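Local coordinates for protein (alpha-2u-globulin) (Rattus norvegicus, PDB 2A2U) that binds a hyaline droplet inducer and, as a lipocalin, probably carries small hydrophobic ligands, at residues 31-39 with 111-120. Residues are numbered along the deposited sequence; the frame is centred on the assembly and turned at random.
Sequences VAKLNGDWF and ILKTDYDRYV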
loop_
_atom_site.group_PDB
_atom_site.type_symbol
_atom_site.label_atom_id
_atom_site.label_comp_id
_atom_site.label_asym_id
_atom_site.label_seq_id
_atom_site.Cartn_x
_atom_site.Cartn_y
_atom_site.Cartn_z
ATOM N N VAL A 31 -24.284 1.093 -0.764
ATOM C CA VAL A 31 -23.103 1.051 0.095
ATOM C C VAL A 31 -22.831 2.337 0.869
ATOM O O VAL A 31 -22.228 2.307 1.935
ATOM C CB VAL A 31 -21.844 0.628 -0.714
ATOM C CG1 VAL A 31 -21.382 1.746 -1.613
ATOM C CG2 VAL A 31 -20.732 0.205 0.215
ATOM N N ALA A 32 -23.316 3.457 0.350
ATOM C CA ALA A 32 -23.134 4.748 1.002
ATOM C C ALA A 32 -23.712 4.752 2.411
ATOM O O ALA A 32 -23.181 5.409 3.301
ATOM C CB ALA A 32 -23.784 5.835 0.187
ATOM N N LYS A 33 -24.796 4.012 2.611
ATOM C CA LYS A 33 -25.452 3.940 3.911
ATOM C C LYS A 33 -24.754 3.061 4.932
ATOM O O LYS A 33 -25.189 2.985 6.079
ATOM C CB LYS A 33 -26.885 3.472 3.743
ATOM C CG LYS A 33 -27.761 4.455 3.030
ATOM C CD LYS A 33 -29.116 3.852 2.827
ATOM C CE LYS A 33 -30.049 4.828 2.163
ATOM N NZ LYS A 33 -31.343 4.164 1.834
ATOM N N LEU A 34 -23.701 2.368 4.512
ATOM C CA LEU A 34 -22.945 1.495 5.405
ATOM C C LEU A 34 -21.932 2.295 6.216
ATOM O O LEU A 34 -21.305 1.772 7.130
ATOM C CB LEU A 34 -22.229 0.417 4.598
ATOM C CG LEU A 34 -23.119 -0.577 3.858
ATOM C CD1 LEU A 34 -22.264 -1.478 3.007
ATOM C CD2 LEU A 34 -23.913 -1.399 4.861
ATOM N N ASN A 35 -21.785 3.572 5.877
ATOM C CA ASN A 35 -20.858 4.456 6.566
ATOM C C ASN A 35 -21.216 4.543 8.040
ATOM O O ASN A 35 -22.389 4.582 8.388
ATOM C CB ASN A 35 -20.918 5.859 5.959
ATOM C CG ASN A 35 -19.561 6.369 5.522
ATOM O OD1 ASN A 35 -19.459 7.162 4.588
ATOM N ND2 ASN A 35 -18.508 5.903 6.181
ATOM N N GLY A 36 -20.213 4.532 8.908
ATOM C CA GLY A 36 -20.499 4.651 10.324
ATOM C C GLY A 36 -19.888 3.587 11.199
ATOM O O GLY A 36 -19.084 2.787 10.750
ATOM N N ASP A 37 -20.279 3.584 12.461
ATOM C CA ASP A 37 -19.770 2.632 13.423
ATOM C C ASP A 37 -20.474 1.299 13.380
ATOM O O ASP A 37 -21.694 1.237 13.222
ATOM C CB ASP A 37 -19.869 3.211 14.821
ATOM C CG ASP A 37 -19.013 4.433 14.991
ATOM O OD1 ASP A 37 -17.780 4.319 14.880
ATOM O OD2 ASP A 37 -19.561 5.521 15.222
ATOM N N TRP A 38 -19.689 0.233 13.508
ATOM C CA TRP A 38 -20.216 -1.122 13.500
ATOM C C TRP A 38 -19.490 -1.910 14.556
ATOM O O TRP A 38 -18.383 -1.556 14.922
ATOM C CB TRP A 38 -19.995 -1.777 12.143
ATOM C CG TRP A 38 -20.786 -1.156 11.049
ATOM C CD1 TRP A 38 -20.384 -0.141 10.221
ATOM C CD2 TRP A 38 -22.111 -1.505 10.655
ATOM N NE1 TRP A 38 -21.389 0.150 9.330
ATOM C CE2 TRP A 38 -22.460 -0.667 9.568
ATOM C CE3 TRP A 38 -23.047 -2.449 11.106
ATOM C CZ2 TRP A 38 -23.716 -0.746 8.929
ATOM C CZ3 TRP A 38 -24.300 -2.526 10.468
ATOM C CH2 TRP A 38 -24.617 -1.677 9.388
ATOM N N PHE A 39 -20.114 -2.975 15.047
ATOM C CA PHE A 39 -19.516 -3.814 16.079
ATOM C C PHE A 39 -19.563 -5.251 15.618
ATOM O O PHE A 39 -20.472 -5.629 14.884
ATOM C CB PHE A 39 -20.310 -3.721 17.376
ATOM C CG PHE A 39 -20.277 -2.376 18.007
ATOM C CD1 PHE A 39 -21.185 -1.397 17.637
ATOM C CD2 PHE A 39 -19.342 -2.088 18.983
ATOM C CE1 PHE A 39 -21.158 -0.150 18.228
ATOM C CE2 PHE A 39 -19.307 -0.843 19.585
ATOM C CZ PHE A 39 -20.218 0.129 19.204
ATOM N N ILE A 111 -21.315 -8.253 0.255
ATOM C CA ILE A 111 -22.286 -7.840 1.256
ATOM C C ILE A 111 -23.495 -8.716 1.016
ATOM O O ILE A 111 -24.246 -8.526 0.064
ATOM C CB ILE A 111 -22.619 -6.354 1.107
ATOM C CG1 ILE A 111 -21.339 -5.543 1.319
ATOM C CG2 ILE A 111 -23.667 -5.943 2.114
ATOM C CD1 ILE A 111 -21.451 -4.083 0.991
ATOM N N LEU A 112 -23.617 -9.727 1.859
ATOM C CA LEU A 112 -24.675 -10.710 1.763
ATOM C C LEU A 112 -26.068 -10.165 2.040
ATOM O O LEU A 112 -26.979 -10.370 1.238
ATOM C CB LEU A 112 -24.369 -11.871 2.705
ATOM C CG LEU A 112 -24.705 -13.268 2.208
ATOM C CD1 LEU A 112 -24.003 -13.510 0.890
ATOM C CD2 LEU A 112 -24.267 -14.291 3.234
ATOM N N LYS A 113 -26.235 -9.485 3.174
ATOM C CA LYS A 113 -27.532 -8.926 3.556
ATOM C C LYS A 113 -27.366 -7.769 4.538
ATOM O O LYS A 113 -26.517 -7.819 5.419
ATOM C CB LYS A 113 -28.417 -10.024 4.163
ATOM C CG LYS A 113 -29.839 -9.591 4.479
ATOM C CD LYS A 113 -30.688 -10.763 4.960
ATOM C CE LYS A 113 -31.118 -11.668 3.809
ATOM N NZ LYS A 113 -32.102 -11.008 2.893
ATOM N N THR A 114 -28.167 -6.724 4.369
ATOM C CA THR A 114 -28.103 -5.568 5.256
ATOM C C THR A 114 -29.440 -4.839 5.284
ATOM O O THR A 114 -30.191 -4.878 4.312
ATOM C CB THR A 114 -27.003 -4.568 4.812
ATOM O OG1 THR A 114 -26.784 -3.597 5.842
ATOM C CG2 THR A 114 -27.418 -3.830 3.555
ATOM N N ASP A 115 -29.762 -4.248 6.430
ATOM C CA ASP A 115 -30.984 -3.475 6.583
ATOM C C ASP A 115 -30.552 -2.036 6.856
ATOM O O ASP A 115 -31.360 -1.164 7.139
ATOM C CB ASP A 115 -31.860 -4.059 7.697
ATOM C CG ASP A 115 -31.466 -3.601 9.079
ATOM O OD1 ASP A 115 -30.268 -3.374 9.326
ATOM O OD2 ASP A 115 -32.371 -3.489 9.931
ATOM N N TYR A 116 -29.239 -1.835 6.775
ATOM C CA TYR A 116 -28.553 -0.560 6.954
ATOM C C TYR A 116 -28.326 -0.001 8.354
ATOM O O TYR A 116 -27.192 0.328 8.715
ATOM C CB TYR A 116 -29.149 0.514 6.049
ATOM C CG TYR A 116 -29.035 0.205 4.577
ATOM C CD1 TYR A 116 -27.805 0.243 3.922
ATOM C CD2 TYR A 116 -30.162 -0.119 3.835
ATOM C CE1 TYR A 116 -27.715 -0.025 2.557
ATOM C CE2 TYR A 116 -30.080 -0.387 2.488
ATOM C CZ TYR A 116 -28.866 -0.342 1.857
ATOM O OH TYR A 116 -28.847 -0.581 0.517
ATOM N N ASP A 117 -29.384 0.123 9.147
ATOM C CA ASP A 117 -29.229 0.683 10.492
ATOM C C ASP A 117 -29.223 -0.294 11.647
ATOM O O ASP A 117 -29.323 0.103 12.806
ATOM C CB ASP A 117 -30.217 1.825 10.749
ATOM C CG ASP A 117 -31.597 1.522 10.244
ATOM O OD1 ASP A 117 -32.145 0.455 10.595
ATOM O OD2 ASP A 117 -32.141 2.352 9.489
ATOM N N ARG A 118 -29.086 -1.573 11.337
ATOM C CA ARG A 118 -29.029 -2.568 12.386
ATOM C C ARG A 118 -27.914 -3.565 12.163
ATOM O O ARG A 118 -26.974 -3.640 12.954
ATOM C CB ARG A 118 -30.350 -3.315 12.513
ATOM C CG ARG A 118 -31.375 -2.614 13.360
ATOM C CD ARG A 118 -32.454 -3.580 13.790
ATOM N NE ARG A 118 -33.152 -4.173 12.650
ATOM C CZ ARG A 118 -33.712 -5.379 12.662
ATOM N NH1 ARG A 118 -33.660 -6.130 13.757
ATOM N NH2 ARG A 118 -34.318 -5.838 11.574
ATOM N N TYR A 119 -28.004 -4.304 11.060
ATOM C CA TYR A 119 -27.021 -5.327 10.754
ATOM C C TYR A 119 -26.464 -5.307 9.328
ATOM O O TYR A 119 -26.974 -4.622 8.436
ATOM C CB TYR A 119 -27.630 -6.709 11.031
ATOM C CG TYR A 119 -28.727 -7.090 10.056
ATOM C CD1 TYR A 119 -30.025 -6.616 10.215
ATOM C CD2 TYR A 119 -28.451 -7.886 8.943
ATOM C CE1 TYR A 119 -31.022 -6.925 9.286
ATOM C CE2 TYR A 119 -29.436 -8.199 8.011
ATOM C CZ TYR A 119 -30.716 -7.714 8.182
ATOM O OH TYR A 119 -31.686 -7.992 7.243
ATOM N N VAL A 120 -25.383 -6.061 9.151
ATOM C CA VAL A 120 -24.736 -6.247 7.861
ATOM C C VAL A 120 -23.995 -7.570 7.929
ATOM O O VAL A 120 -23.252 -7.833 8.869
ATOM C CB VAL A 120 -23.781 -5.090 7.454
ATOM C CG1 VAL A 120 -22.572 -5.004 8.372
ATOM C CG2 VAL A 120 -23.345 -5.283 6.017
#
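W38 of the Gly-X-Trp signature meets Y116 of the Thr-Asp-Tyr turn, two conserved lipocalin motifs brought together at the end of the barrel where the 3-10 turn 31-34 enters strand 36-44. The six-membered ring of the indole lies against the turn backbone, W38 CH2 coming 3.3 Å from Y116 O, obliquely to the ring. V120 CG1 sits over one indole face, in a CH-pi contact 3.9 Å from the centre of the six-membered ring. Tryptophan suits this site because it is both flat and polar at one point: NE1 donates, nearly in the ring plane, to L34 O at 2.7 Å (N-H...O angle 167°), tying the ring to the preceding 3-10 turn.

L34, buried, turns its two methyls to different neighbours. Its CD1 meets I111 CD1 tip to tip at 3.4 Å, while CD2 reaches both T114 OG1 and V120 CG2. This is the lipocalin closed end, and R141 joins both motifs, hydrogen-bonding to N35 O and Y116 O and touching W38.

K33 lies over the Y116 ring, CD 3.9 Å from its centroid and nearly on the normal; with CG anti to the carbonyl carbon (chi1 -67°) and the chain extended beyond it, CD comes over the ring centre. T114 CG2 covers the opposite face, and the phenol hydroxyl bonds to D30 N. T114 itself suits a buried turn: its hydroxyl donates to Y119 O at 2.8 Å and accepts from Y116 N in an ST turn. D115 holds the returning strand, OD1 receiving Y119 N at 3.0 Å and OD2 forming a salt bridge with R118 NE.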